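Chitinase (Chromobacterium violaceum, PDB 4TXG) probably hydrolyses the glycosidic bonds of chitin as a family 18 glycoside hydrolase and, in its full-length form, has a carbohydrate-binding module that probably binds chitin. Local coordinates at residues A[231-236]-A[304-309]. Numbering follows the deposited sequence.
Sequences GHFNLL and YGFDGV
With CG beside the backbone N and anti to the carbonyl carbon (chi1 -74°), Phe233 leaves the first turn of helix 231-242 toward Tyr304 and Phe306, and meets the first with an edge and the second with a face. Phe306 takes the same kind of first torsion (chi1 -82°); its ring thereby reaches back to the helix although its CB does not aim there. Toward Tyr304 the phenylalanine offers an edge: Phe233 CD2 lies 3.6 Å above the plane of the Tyr304 ring, displaced toward its rim, and is 3.7 Å from Tyr304 CD1. Toward Phe306 the roles reverse, and Phe233 supplies a face. Phe306 CE1 stands 3.7 Å above the centre of the Phe233 ring, while Phe306 CZ, also on that face, approaches Phe233 CE1 to 3.7 Å. The planes of Phe233 and Phe306 meet at 76°, a clear T-shaped pair, with ring centroids 5.0 Å apart. One turn further along the helix, Leu236 CD1 adds an aliphatic contact to Phe306 CZ at 4.1 Å. Beside the rings a water lies within hydrogen-bonding distance of both Phe233 O, at 3.0 Å, and Tyr304 O, at 2.8 Å, and bridges the two backbones where no direct hydrogen bond does. Tyr188 of strand 185-193 extends the cluster, edge-to-face with Phe233 and touching Phe306 and Leu236; Phe300 pairs in the same manner with Tyr304. Gly305, just after helix 287-304, has positive phi as the chain leaves the helix for strand 308-312. This buried aromatic cluster thus joins the first turn of helix 231-242 to the turn that leads into a barrel strand, with Tyr188 alongside, in the (beta/alpha)8 TIM barrel that characterises family 18 chitinases.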
# COMPACT_ATOMS: atom_id res chain seq x y z
N GLY A 231 16.46 16.54 16.34
CA GLY A 231 15.26 16.38 15.54
C GLY A 231 14.37 15.18 15.86
O GLY A 231 14.50 14.56 16.93
N HIS A 232 13.44 14.89 14.95
CA HIS A 232 12.56 13.73 15.11
C HIS A 232 13.35 12.44 15.35
O HIS A 232 12.94 11.59 16.13
CB HIS A 232 11.69 13.51 13.86
CG HIS A 232 10.72 14.61 13.56
ND1 HIS A 232 9.83 15.11 14.49
CD2 HIS A 232 10.47 15.27 12.40
CE1 HIS A 232 9.08 16.05 13.92
NE2 HIS A 232 9.44 16.15 12.66
N PHE A 233 14.47 12.29 14.65
CA PHE A 233 15.22 11.03 14.71
C PHE A 233 15.78 10.76 16.11
O PHE A 233 15.82 9.62 16.56
CB PHE A 233 16.36 11.02 13.69
CG PHE A 233 15.92 10.85 12.24
CD1 PHE A 233 14.58 10.84 11.89
CD2 PHE A 233 16.87 10.69 11.24
CE1 PHE A 233 14.19 10.69 10.56
CE2 PHE A 233 16.50 10.54 9.91
CZ PHE A 233 15.15 10.53 9.57
N ASN A 234 16.23 11.82 16.77
CA ASN A 234 16.72 11.69 18.14
C ASN A 234 15.63 11.11 19.06
O ASN A 234 15.87 10.17 19.82
CB ASN A 234 17.21 13.06 18.65
CG ASN A 234 17.90 12.99 20.00
OD1 ASN A 234 17.28 12.63 21.01
ND2 ASN A 234 19.17 13.36 20.03
N LEU A 235 14.43 11.67 18.98
CA LEU A 235 13.31 11.18 19.78
C LEU A 235 12.93 9.74 19.39
O LEU A 235 12.65 8.93 20.27
CB LEU A 235 12.11 12.12 19.66
CG LEU A 235 12.32 13.49 20.34
CD1 LEU A 235 11.11 14.41 20.20
CD2 LEU A 235 12.65 13.28 21.82
N LEU A 236 12.92 9.42 18.10
CA LEU A 236 12.61 8.05 17.69
C LEU A 236 13.58 7.06 18.33
O LEU A 236 13.17 6.03 18.88
CB LEU A 236 12.64 7.90 16.16
CG LEU A 236 11.53 8.61 15.38
CD1 LEU A 236 11.77 8.42 13.88
CD2 LEU A 236 10.16 8.09 15.77
N TYR A 304 21.14 5.92 11.46
CA TYR A 304 20.07 6.46 12.29
C TYR A 304 19.28 5.40 13.05
O TYR A 304 18.33 5.72 13.77
CB TYR A 304 19.13 7.29 11.42
CG TYR A 304 19.82 8.51 10.85
CD1 TYR A 304 20.30 9.51 11.69
CD2 TYR A 304 20.01 8.66 9.48
CE1 TYR A 304 20.95 10.63 11.19
CE2 TYR A 304 20.65 9.77 8.96
CZ TYR A 304 21.12 10.76 9.82
OH TYR A 304 21.76 11.87 9.33
N GLY A 305 19.68 4.14 12.90
CA GLY A 305 19.06 3.07 13.66
C GLY A 305 17.65 2.70 13.21
O GLY A 305 16.87 2.18 14.01
N PHE A 306 17.32 2.95 11.95
CA PHE A 306 16.05 2.47 11.41
C PHE A 306 16.10 0.96 11.18
O PHE A 306 17.17 0.39 10.97
CB PHE A 306 15.70 3.18 10.10
CG PHE A 306 15.07 4.53 10.30
CD1 PHE A 306 15.85 5.67 10.39
CD2 PHE A 306 13.69 4.65 10.40
CE1 PHE A 306 15.27 6.92 10.59
CE2 PHE A 306 13.09 5.89 10.58
CZ PHE A 306 13.89 7.03 10.69
N ASP A 307 14.93 0.32 11.24
CA ASP A 307 14.83 -1.13 11.09
C ASP A 307 14.48 -1.56 9.67
O ASP A 307 14.41 -2.75 9.38
CB ASP A 307 13.77 -1.68 12.04
CG ASP A 307 14.08 -1.37 13.48
OD1 ASP A 307 15.08 -1.91 13.99
OD2 ASP A 307 13.35 -0.57 14.10
N GLY A 308 14.21 -0.59 8.80
CA GLY A 308 13.83 -0.94 7.45
C GLY A 308 13.57 0.27 6.58
O GLY A 308 13.60 1.40 7.05
N VAL A 309 13.33 0.00 5.30
CA VAL A 309 13.00 1.04 4.32
C VAL A 309 11.62 0.73 3.74
O VAL A 309 11.33 -0.42 3.42
CB VAL A 309 14.05 1.09 3.19
CG1 VAL A 309 13.68 2.14 2.15
CG2 VAL A 309 15.41 1.40 3.76
O HOH W 1 16.34 7.59 14.41